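Local atomic coordinates of nodulation protein S (Bradyrhizobium sp., PDB entry 3OFK), a protein that probably transfers a methyl group from S-adenosyl-L-methionine to nitrogen during the synthesis of the lipochitooligosaccharide Nod factor, a signal of nitrogen-fixing symbiosis. Residues 15-20 with 80-85; 87-92 with 99-104; 55-60 with 64-69. All coordinates share one frame; numbering follows the deposited sequence.

Contact 1 of 3, residues 15-20 with 80-85. With SAH (S-adenosyl-L-homocysteine), chain E.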
loop_
_atom_site.group_PDB
_atom_site.type_symbol
_atom_site.label_atom_id
_atom_site.label_comp_id
_atom_site.label_asym_id
_atom_site.label_seq_id
_atom_site.Cartn_x
_atom_site.Cartn_y
_atom_site.Cartn_z
ATOM N N GLN A 15 -12.753 8.215 -10.086
ATOM C CA GLN A 15 -12.930 7.674 -11.437
ATOM C C GLN A 15 -11.664 6.974 -11.946
ATOM O O GLN A 15 -11.733 5.989 -12.682
ATOM C CB GLN A 15 -13.336 8.783 -12.397
ATOM C CG GLN A 15 -14.695 9.422 -12.095
ATOM C CD GLN A 15 -15.000 10.568 -13.043
ATOM O OE1 GLN A 15 -14.139 10.990 -13.805
ATOM N NE2 GLN A 15 -16.231 11.072 -13.001
ATOM N N SER A 16 -10.511 7.490 -11.531
ATOM C CA SER A 16 -9.233 6.905 -11.856
ATOM C C SER A 16 -9.153 5.481 -11.308
ATOM O O SER A 16 -8.810 4.532 -12.029
ATOM C CB SER A 16 -8.112 7.771 -11.269
ATOM O OG SER A 16 -6.851 7.177 -11.487
ATOM N N LEU A 17 -9.468 5.357 -10.019
ATOM C CA LEU A 17 -9.514 4.083 -9.326
ATOM C C LEU A 17 -10.512 3.105 -9.988
ATOM O O LEU A 17 -10.154 1.957 -10.291
ATOM C CB LEU A 17 -9.886 4.347 -7.859
ATOM C CG LEU A 17 -8.757 4.435 -6.827
ATOM C CD1 LEU A 17 -7.434 4.911 -7.378
ATOM C CD2 LEU A 17 -9.130 5.213 -5.557
ATOM N N GLU A 18 -11.740 3.581 -10.190
ATOM C CA GLU A 18 -12.857 2.810 -10.770
ATOM C C GLU A 18 -12.492 2.281 -12.171
ATOM O O GLU A 18 -12.848 1.174 -12.575
ATOM C CB GLU A 18 -14.097 3.727 -10.848
ATOM C CG GLU A 18 -15.322 3.172 -11.573
ATOM C CD GLU A 18 -16.417 4.235 -11.809
ATOM O OE1 GLU A 18 -16.114 5.340 -12.336
ATOM O OE2 GLU A 18 -17.589 3.955 -11.472
ATOM N N ARG A 19 -11.758 3.090 -12.897
ATOM C CA ARG A 19 -11.318 2.694 -14.231
ATOM C C ARG A 19 -10.277 1.577 -14.178
ATOM O O ARG A 19 -10.394 0.588 -14.915
ATOM C CB ARG A 19 -10.773 3.895 -14.968
ATOM C CG ARG A 19 -11.879 4.833 -15.441
ATOM C CD ARG A 19 -12.530 4.359 -16.746
ATOM N NE ARG A 19 -13.042 5.489 -17.539
ATOM C CZ ARG A 19 -12.312 6.254 -18.359
ATOM N NH1 ARG A 19 -11.009 6.032 -18.529
ATOM N NH2 ARG A 19 -12.890 7.256 -19.022
ATOM N N GLU A 20 -9.273 1.724 -13.318
ATOM C CA GLU A 20 -8.240 0.680 -13.188
ATOM C C GLU A 20 -8.829 -0.614 -12.663
ATOM O O GLU A 20 -8.424 -1.698 -13.085
ATOM C CB GLU A 20 -7.081 1.099 -12.275
ATOM C CG GLU A 20 -5.952 1.819 -12.945
ATOM C CD GLU A 20 -5.148 0.989 -13.936
ATOM O OE1 GLU A 20 -5.261 -0.261 -13.998
ATOM O OE2 GLU A 20 -4.380 1.618 -14.677
ATOM N N ASP A 80 -9.915 -0.578 1.717
ATOM C CA ASP A 80 -9.829 0.037 0.436
ATOM C C ASP A 80 -10.996 1.003 0.272
ATOM O O ASP A 80 -12.135 0.728 0.656
ATOM C CB ASP A 80 -9.866 -1.005 -0.668
ATOM C CG ASP A 80 -9.266 -0.474 -1.952
ATOM O OD1 ASP A 80 -9.867 0.458 -2.586
ATOM O OD2 ASP A 80 -8.138 -0.913 -2.256
ATOM N N VAL A 81 -10.698 2.154 -0.294
ATOM C CA VAL A 81 -11.690 3.180 -0.490
ATOM C C VAL A 81 -12.717 2.773 -1.551
ATOM O O VAL A 81 -13.819 3.304 -1.586
ATOM C CB VAL A 81 -11.012 4.483 -0.900
ATOM C CG1 VAL A 81 -10.594 4.430 -2.376
ATOM C CG2 VAL A 81 -11.932 5.638 -0.640
ATOM N N MET A 82 -12.362 1.806 -2.399
ATOM C CA MET A 82 -13.229 1.348 -3.477
ATOM C C MET A 82 -13.928 0.019 -3.204
ATOM O O MET A 82 -13.275 -1.026 -3.196
ATOM C CB MET A 82 -12.414 1.202 -4.761
ATOM C CG MET A 82 -11.706 2.509 -5.212
ATOM S SD MET A 82 -12.829 3.899 -5.424
ATOM C CE MET A 82 -13.681 3.420 -6.913
ATOM N N PRO A 83 -15.266 0.037 -3.031
ATOM C CA PRO A 83 -15.933 -1.273 -2.947
ATOM C C PRO A 83 -15.561 -2.301 -4.028
ATOM O O PRO A 83 -15.446 -3.481 -3.705
ATOM C CB PRO A 83 -17.415 -0.916 -3.026
ATOM C CG PRO A 83 -17.485 0.483 -2.461
ATOM C CD PRO A 83 -16.224 1.154 -2.917
ATOM N N ARG A 84 -15.396 -1.884 -5.297
ATOM C CA ARG A 84 -14.969 -2.814 -6.359
ATOM C C ARG A 84 -13.629 -3.514 -6.033
ATOM O O ARG A 84 -13.456 -4.686 -6.405
ATOM C CB ARG A 84 -14.938 -2.126 -7.746
ATOM C CG ARG A 84 -14.516 -3.029 -8.942
ATOM C CD ARG A 84 -15.642 -3.868 -9.511
ATOM N NE ARG A 84 -15.512 -5.322 -9.300
ATOM C CZ ARG A 84 -16.307 -6.091 -8.534
ATOM N NH1 ARG A 84 -17.329 -5.592 -7.822
ATOM N NH2 ARG A 84 -16.074 -7.398 -8.471
ATOM N N ALA A 85 -12.722 -2.852 -5.287
ATOM C CA ALA A 85 -11.449 -3.467 -4.894
ATOM C C ALA A 85 -11.685 -4.602 -3.868
ATOM O O ALA A 85 -11.169 -5.713 -4.022
ATOM C CB ALA A 85 -10.478 -2.434 -4.343
HETATM N N SAH E . -1.142 -2.072 -2.229
HETATM C CA SAH E . -1.364 -2.810 -3.468
HETATM C CB SAH E . -2.383 -2.072 -4.334
HETATM C CG SAH E . -2.022 -0.713 -4.912
HETATM S SD SAH E . -3.230 -0.040 -6.106
HETATM C C SAH E . -0.081 -3.080 -4.271
HETATM O O SAH E . 0.969 -2.487 -4.015
HETATM O OXT SAH E . -0.081 -3.900 -5.187
HETATM C "C5'" SAH E . -3.942 1.193 -4.966
HETATM C "C4'" SAH E . -5.146 0.791 -4.136
HETATM O "O4'" SAH E . -5.369 1.797 -3.150
HETATM C "C3'" SAH E . -6.441 0.649 -4.934
HETATM O "O3'" SAH E . -7.139 -0.533 -4.520
HETATM C "C2'" SAH E . -7.214 1.923 -4.557
HETATM O "O2'" SAH E . -8.608 1.747 -4.632
HETATM C "C1'" SAH E . -6.749 2.122 -3.141
HETATM N N9 SAH E . -6.901 3.465 -2.536
HETATM C C8 SAH E . -6.687 4.682 -3.133
HETATM N N7 SAH E . -6.892 5.644 -2.208
HETATM C C5 SAH E . -7.225 5.073 -1.037
HETATM C C6 SAH E . -7.478 5.651 0.207
HETATM N N6 SAH E . -7.503 7.009 0.311
HETATM N N1 SAH E . -7.788 4.817 1.253
HETATM C C2 SAH E . -7.787 3.439 1.067
HETATM N N3 SAH E . -7.499 2.884 -0.176
HETATM C C4 SAH E . -7.202 3.694 -1.216
#
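Leu17 and Glu18, on one side of helix 13-21, face the turn that leads from the end of strand 73-80 into helix 83-92, where Met82 occupies the N-cap position. The backbones stay apart: the closest alpha carbons, those of Glu18 and Met82, are 7.4 Å from one another, and apolar side chains fill the interval. Leu17 and Met82 carry most of the contact. Leu17 CB rests against Met82 CG at 3.7 Å, while its CD2 reaches past to Val81 CG1 at 3.6 Å, the two branched side chains crossing at about a right angle. Bent at both chi2 (-56°) and chi3 (-72°), the methionine chain brings its CE methyl to helix 13-21, 3.8 Å from the backbone N of Glu18.

This is the nucleoside end of the cofactor pocket in a Rossmann-like methyltransferase, with an acidic residue at the C-terminal end of the second strand of the sheet to hold the ribose. Asp80 uses both carboxylate oxygens: OD1 accepts from SAH O2' at 2.7 Å and OD2 from SAH O3' at 2.5 Å. The same OD1 takes the backbone N-H of Met82 on its anti lone pair, a nearly straight bond (164°) that closes an Asx turn, and OD2 is also bonded to Cys60 N; these backbone donors fix the rotation of the carboxylate. Leu17 CG lies 3.5 Å from SAH O2' at the ribose, and Val81 CG1 packs against the adenine, 3.7 Å from SAH C4.

Contact 2 of 3, residues 87-92 with 99-104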
loop_
_atom_site.group_PDB
_atom_site.type_symbol
_atom_site.label_atom_id
_atom_site.label_comp_id
_atom_site.label_asym_id
_atom_site.label_seq_id
_atom_site.Cartn_x
_atom_site.Cartn_y
_atom_site.Cartn_z
ATOM N N GLY A 87 -14.437 -6.289 -3.551
ATOM C CA GLY A 87 -15.150 -7.363 -4.217
ATOM C C GLY A 87 -14.233 -8.307 -4.988
ATOM O O GLY A 87 -14.339 -9.540 -4.868
ATOM N N ARG A 88 -13.367 -7.721 -5.809
ATOM C CA ARG A 88 -12.381 -8.497 -6.605
ATOM C C ARG A 88 -11.366 -9.262 -5.723
ATOM O O ARG A 88 -11.092 -10.459 -5.967
ATOM C CB ARG A 88 -11.687 -7.563 -7.595
ATOM C CG ARG A 88 -12.599 -7.113 -8.735
ATOM C CD ARG A 88 -11.820 -6.450 -9.842
ATOM N NE ARG A 88 -11.012 -7.433 -10.579
ATOM C CZ ARG A 88 -10.447 -7.221 -11.763
ATOM N NH1 ARG A 88 -10.613 -6.059 -12.410
ATOM N NH2 ARG A 88 -9.750 -8.209 -12.328
ATOM N N ALA A 89 -10.850 -8.595 -4.681
ATOM C CA ALA A 89 -9.805 -9.150 -3.850
ATOM C C ALA A 89 -10.351 -10.287 -3.002
ATOM O O ALA A 89 -9.695 -11.337 -2.899
ATOM C CB ALA A 89 -9.135 -8.072 -2.969
ATOM N N CYS A 90 -11.554 -10.142 -2.430
ATOM C CA CYS A 90 -12.050 -11.196 -1.553
ATOM C C CYS A 90 -12.455 -12.423 -2.341
ATOM O O CYS A 90 -12.519 -13.525 -1.770
ATOM C CB CYS A 90 -13.161 -10.731 -0.613
ATOM S SG CYS A 90 -14.820 -10.640 -1.305
ATOM N N GLN A 91 -12.730 -12.255 -3.634
ATOM C CA GLN A 91 -12.918 -13.427 -4.496
ATOM C C GLN A 91 -11.588 -14.140 -4.723
ATOM O O GLN A 91 -11.486 -15.358 -4.664
ATOM C CB GLN A 91 -13.617 -13.052 -5.823
ATOM C CG GLN A 91 -13.745 -14.202 -6.817
ATOM C CD GLN A 91 -14.921 -15.152 -6.546
ATOM O OE1 GLN A 91 -16.086 -14.739 -6.439
ATOM N NE2 GLN A 91 -14.616 -16.441 -6.477
ATOM N N ARG A 92 -10.547 -13.363 -4.947
ATOM C CA ARG A 92 -9.209 -13.897 -5.076
ATOM C C ARG A 92 -8.739 -14.682 -3.842
ATOM O O ARG A 92 -8.144 -15.774 -3.981
ATOM C CB ARG A 92 -8.277 -12.756 -5.423
ATOM C CG ARG A 92 -6.859 -13.102 -5.568
ATOM C CD ARG A 92 -6.315 -12.371 -6.753
ATOM N NE ARG A 92 -4.926 -12.707 -6.969
ATOM C CZ ARG A 92 -4.224 -12.272 -8.008
ATOM N NH1 ARG A 92 -4.805 -11.503 -8.924
ATOM N NH2 ARG A 92 -2.948 -12.615 -8.124
ATOM N N ILE A 99 -9.613 -13.396 6.982
ATOM C CA ILE A 99 -9.471 -12.042 6.404
ATOM C C ILE A 99 -10.759 -11.212 6.665
ATOM O O ILE A 99 -11.868 -11.746 6.509
ATOM C CB ILE A 99 -9.180 -12.066 4.882
ATOM C CG1 ILE A 99 -8.042 -13.043 4.545
ATOM C CG2 ILE A 99 -8.897 -10.630 4.352
ATOM C CD1 ILE A 99 -7.570 -13.002 3.059
ATOM N N SER A 100 -10.583 -9.946 7.102
ATOM C CA SER A 100 -11.663 -8.958 7.312
ATOM C C SER A 100 -11.489 -7.856 6.288
ATOM O O SER A 100 -10.340 -7.527 5.976
ATOM C CB SER A 100 -11.471 -8.283 8.676
ATOM O OG SER A 100 -12.104 -9.041 9.651
ATOM N N TRP A 101 -12.584 -7.239 5.839
ATOM C CA TRP A 101 -12.511 -6.144 4.888
ATOM C C TRP A 101 -13.345 -4.949 5.302
ATOM O O TRP A 101 -14.390 -5.061 5.979
ATOM C CB TRP A 101 -12.946 -6.592 3.483
ATOM C CG TRP A 101 -12.398 -7.915 3.042
ATOM C CD1 TRP A 101 -12.809 -9.160 3.447
ATOM C CD2 TRP A 101 -11.375 -8.130 2.064
ATOM N NE1 TRP A 101 -12.087 -10.124 2.797
ATOM C CE2 TRP A 101 -11.208 -9.520 1.936
ATOM C CE3 TRP A 101 -10.574 -7.273 1.289
ATOM C CZ2 TRP A 101 -10.262 -10.088 1.059
ATOM C CZ3 TRP A 101 -9.657 -7.833 0.423
ATOM C CH2 TRP A 101 -9.500 -9.224 0.329
ATOM N N ALA A 102 -12.914 -3.787 4.839
ATOM C CA ALA A 102 -13.709 -2.565 5.004
ATOM C C ALA A 102 -13.525 -1.634 3.801
ATOM O O ALA A 102 -12.414 -1.393 3.390
ATOM C CB ALA A 102 -13.352 -1.884 6.325
ATOM N N ALA A 103 -14.635 -1.153 3.222
ATOM C CA ALA A 103 -14.585 -0.208 2.139
ATOM C C ALA A 103 -14.567 1.152 2.811
ATOM O O ALA A 103 -15.610 1.701 3.167
ATOM C CB ALA A 103 -15.810 -0.362 1.179
ATOM N N THR A 104 -13.369 1.638 3.096
ATOM C CA THR A 104 -13.207 2.939 3.746
ATOM C C THR A 104 -11.912 3.549 3.276
ATOM O O THR A 104 -10.949 2.862 2.948
ATOM C CB THR A 104 -13.135 2.834 5.305
ATOM O OG1 THR A 104 -14.131 1.929 5.773
ATOM C CG2 THR A 104 -13.385 4.176 5.965
#
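Trp101 reaches from strand 99-103 to helix 83-92, where its indole meets Ala89 and Cys90, and the contact is almost wholly apolar. The six-membered ring carries most of it. Ala89 CB touches CZ3 of Trp101 at 3.4 Å and lies nearly as close to the neighbouring CH2, coming in obliquely to the ring. One residue on, the CB of Cys90 sits over a face of the indole, 3.2 Å above its plane and offset toward the rim, closest to Trp101 CZ2 and CE2. The opposite face is covered from within the strand itself by Ile99 CG2, so the indole is sandwiched between the helix and its own strand neighbour. With CG anti to its carbonyl carbon (chi1 -44°), the tryptophan swings its ring across to the helix.

Helix and strand are successive members of a beta-alpha-beta unit, strand 73-80, helix 83-92, strand 99-103, in the Rossmann-like sheet; strand 99-103 is the outermost on its side, and Trp101 packs the helix against this edge strand. The Trp101 side chain also touches Ile86 of the same helix, Val78 of the neighbouring strand and Thr66 of helix 64-69.

A sulfur-aromatic interaction supplements the packing. Cys90 SG, placed between its backbone N and carbonyl carbon (chi1 81°), stands above the five-membered ring of Trp101, 20° off the normal and 5.2 Å from the centroid, a distant contact compared with that of its own CB.

The polar bonds of these segments are made largely with other parts of the chain. Backbone bonds of Ser100 and Ala102 hold the strand to strand 73-80, and on the helix Arg92 forms salt bridges with Glu67 and Asp30.

Contact 3 of 3, residues 55-60 with 64-69. With SAH (S-adenosyl-L-homocysteine), chain E.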
loop_
_atom_site.group_PDB
_atom_site.type_symbol
_atom_site.label_atom_id
_atom_site.label_comp_id
_atom_site.label_asym_id
_atom_site.label_seq_id
_atom_site.Cartn_x
_atom_site.Cartn_y
_atom_site.Cartn_z
ATOM N N GLY A 55 -2.421 -8.511 10.847
ATOM C CA GLY A 55 -1.887 -7.664 9.786
ATOM C C GLY A 55 -2.955 -6.733 9.200
ATOM O O GLY A 55 -4.148 -7.062 9.232
ATOM N N LEU A 56 -2.515 -5.579 8.685
ATOM C CA LEU A 56 -3.403 -4.630 7.959
ATOM C C LEU A 56 -2.844 -4.318 6.563
ATOM O O LEU A 56 -1.682 -3.902 6.400
ATOM C CB LEU A 56 -3.599 -3.332 8.743
ATOM C CG LEU A 56 -4.455 -2.214 8.087
ATOM C CD1 LEU A 56 -5.925 -2.612 7.973
ATOM C CD2 LEU A 56 -4.327 -0.875 8.821
ATOM N N GLU A 57 -3.659 -4.473 5.540
ATOM C CA GLU A 57 -3.241 -4.070 4.210
ATOM C C GLU A 57 -4.114 -2.900 3.823
ATOM O O GLU A 57 -5.363 -3.000 3.950
ATOM C CB GLU A 57 -3.393 -5.195 3.191
ATOM C CG GLU A 57 -2.805 -4.785 1.805
ATOM C CD GLU A 57 -3.261 -5.617 0.618
ATOM O OE1 GLU A 57 -4.273 -6.340 0.703
ATOM O OE2 GLU A 57 -2.570 -5.582 -0.428
ATOM N N ILE A 58 -3.468 -1.796 3.411
ATOM C CA ILE A 58 -4.169 -0.543 3.010
ATOM C C ILE A 58 -4.070 -0.368 1.507
ATOM O O ILE A 58 -2.991 -0.012 1.003
ATOM C CB ILE A 58 -3.581 0.694 3.687
ATOM C CG1 ILE A 58 -3.836 0.609 5.177
ATOM C CG2 ILE A 58 -4.218 2.017 3.113
ATOM C CD1 ILE A 58 -2.938 1.535 6.024
ATOM N N GLY A 59 -5.196 -0.575 0.813
ATOM C CA GLY A 59 -5.223 -0.539 -0.668
ATOM C C GLY A 59 -4.866 -1.895 -1.288
ATOM O O GLY A 59 -3.708 -2.282 -1.302
ATOM N N CYS A 60 -5.852 -2.613 -1.806
ATOM C CA CYS A 60 -5.655 -4.006 -2.216
ATOM C C CYS A 60 -5.798 -4.270 -3.703
ATOM O O CYS A 60 -5.540 -5.408 -4.146
ATOM C CB CYS A 60 -6.661 -4.922 -1.487
ATOM S SG CYS A 60 -8.439 -4.533 -1.699
ATOM N N ALA A 64 -3.884 -9.102 -5.609
ATOM C CA ALA A 64 -2.622 -9.786 -5.969
ATOM C C ALA A 64 -1.673 -9.888 -4.776
ATOM O O ALA A 64 -1.108 -10.973 -4.535
ATOM C CB ALA A 64 -1.935 -9.152 -7.163
ATOM N N PHE A 65 -1.500 -8.799 -4.020
ATOM C CA PHE A 65 -0.632 -8.831 -2.848
ATOM C C PHE A 65 -1.319 -9.441 -1.628
ATOM O O PHE A 65 -0.679 -10.173 -0.875
ATOM C CB PHE A 65 -0.012 -7.464 -2.505
ATOM C CG PHE A 65 1.078 -7.572 -1.474
ATOM C CD1 PHE A 65 2.359 -7.961 -1.851
ATOM C CD2 PHE A 65 0.813 -7.375 -0.142
ATOM C CE1 PHE A 65 3.369 -8.126 -0.910
ATOM C CE2 PHE A 65 1.805 -7.510 0.807
ATOM C CZ PHE A 65 3.114 -7.907 0.399
ATOM N N THR A 66 -2.615 -9.178 -1.455
ATOM C CA THR A 66 -3.407 -9.756 -0.387
ATOM C C THR A 66 -3.207 -11.284 -0.378
ATOM O O THR A 66 -2.938 -11.875 0.677
ATOM C CB THR A 66 -4.903 -9.446 -0.570
ATOM O OG1 THR A 66 -5.073 -8.120 -1.066
ATOM C CG2 THR A 66 -5.683 -9.637 0.749
ATOM N N GLU A 67 -3.269 -11.873 -1.573
ATOM C CA GLU A 67 -3.133 -13.316 -1.789
ATOM C C GLU A 67 -1.780 -13.875 -1.359
ATOM O O GLU A 67 -1.684 -15.030 -0.933
ATOM C CB GLU A 67 -3.369 -13.620 -3.277
ATOM C CG GLU A 67 -3.145 -15.082 -3.657
ATOM C CD GLU A 67 -3.841 -15.498 -4.931
ATOM O OE1 GLU A 67 -3.693 -14.764 -5.947
ATOM O OE2 GLU A 67 -4.552 -16.551 -4.890
ATOM N N LYS A 68 -0.745 -13.055 -1.512
ATOM C CA LYS A 68 0.622 -13.421 -1.133
ATOM C C LYS A 68 0.842 -13.227 0.363
ATOM O O LYS A 68 1.536 -13.990 1.005
ATOM C CB LYS A 68 1.598 -12.568 -1.947
ATOM C CG LYS A 68 1.519 -12.854 -3.458
ATOM C CD LYS A 68 2.350 -11.889 -4.302
ATOM C CE LYS A 68 1.904 -11.957 -5.753
ATOM N NZ LYS A 68 2.534 -10.925 -6.603
ATOM N N LEU A 69 0.185 -12.227 0.926
ATOM C CA LEU A 69 0.309 -11.896 2.339
ATOM C C LEU A 69 -0.520 -12.782 3.263
ATOM O O LEU A 69 -0.047 -13.145 4.348
ATOM C CB LEU A 69 -0.096 -10.437 2.542
ATOM C CG LEU A 69 0.231 -9.772 3.887
ATOM C CD1 LEU A 69 1.750 -9.689 4.110
ATOM C CD2 LEU A 69 -0.429 -8.376 3.926
HETATM N N SAH E . -1.142 -2.072 -2.229
HETATM C CA SAH E . -1.364 -2.810 -3.468
HETATM C CB SAH E . -2.383 -2.072 -4.334
HETATM C CG SAH E . -2.022 -0.713 -4.912
HETATM S SD SAH E . -3.230 -0.040 -6.106
HETATM C C SAH E . -0.081 -3.080 -4.271
HETATM O O SAH E . 0.969 -2.487 -4.015
HETATM O OXT SAH E . -0.081 -3.900 -5.187
HETATM C "C5'" SAH E . -3.942 1.193 -4.966
HETATM C "C4'" SAH E . -5.146 0.791 -4.136
HETATM O "O4'" SAH E . -5.369 1.797 -3.150
HETATM C "C3'" SAH E . -6.441 0.649 -4.934
HETATM O "O3'" SAH E . -7.139 -0.533 -4.520
HETATM C "C2'" SAH E . -7.214 1.923 -4.557
HETATM O "O2'" SAH E . -8.608 1.747 -4.632
HETATM C "C1'" SAH E . -6.749 2.122 -3.141
HETATM N N9 SAH E . -6.901 3.465 -2.536
HETATM C C8 SAH E . -6.687 4.682 -3.133
HETATM N N7 SAH E . -6.892 5.644 -2.208
HETATM C C5 SAH E . -7.225 5.073 -1.037
HETATM C C6 SAH E . -7.478 5.651 0.207
HETATM N N6 SAH E . -7.503 7.009 0.311
HETATM N N1 SAH E . -7.788 4.817 1.253
HETATM C C2 SAH E . -7.787 3.439 1.067
HETATM N N3 SAH E . -7.499 2.884 -0.176
HETATM C C4 SAH E . -7.202 3.694 -1.216
HETATM O O HOH W 1 -3.277 -6.502 -3.032
#
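Glu57 projects from strand 52-58 toward helix 64-69 and meets Thr66 in the first beta-alpha step of the Rossmann-like fold, whose glycine-containing loop contacts the cofactor. Strand 55-58 and helix 64-69 run nearly antiparallel, at 168°, with axes 10.2 Å apart.

Direct hydrogen bonding centres on the carboxylate. Extended, with CG anti to the backbone N (chi1 -174°), Glu57 places OE1 2.6 Å from Thr66 OG1, which donates to its syn lone pair; the two side chains cross at about a right angle. Water reinforces the link: one molecule donates to Glu57 OE2 at 2.9 Å and to Cys60 O at 2.7 Å, and accepts from the backbone N of Thr66, tying carboxylate, loop and helix together. An alanine in place of Glu57 would probably leave the Thr66 hydroxyl and this water without their carboxylate partner and open a gap under the helix.

Van der Waals contacts flank the polar pair. Glu57 OE2 lies at the edge of the Phe65 ring, near its plane; Leu69 CD2 approaches Glu57 CB loosely, at 4.4 Å, and Cys60 CB approaches Thr66 OG1.

In the loop, a CB at Gly59 would collide with the ring oxygen O4' of SAH, and the carbonyl Gly59 O accepts a 2.7 Å hydrogen bond from the amino N of SAH.

Overall arrangement
Contact 1 opens first along the chain and encloses contact 3 in the loop it closes; contact 2 follows both. The centres of contacts 1 and 2 are about 12 Å apart, those of 2 and 3 about 10 Å, and those of 1 and 3 about 15 Å. Contacts 1 and 2 share helix 83-92, while contacts 2 and 3 reach the same seven-stranded sheet through adjoining beta-alpha-beta units. Asp80 OD2 joins contact 1 to contact 3 through Cys60 N, and the salt bridge between Arg92 and Glu67 joins contacts 2 and 3. Contacts 1 and 3 thus bring ribose-binding and amino-binding loops to one SAH, with contact 2 packing the sheet edge beside them.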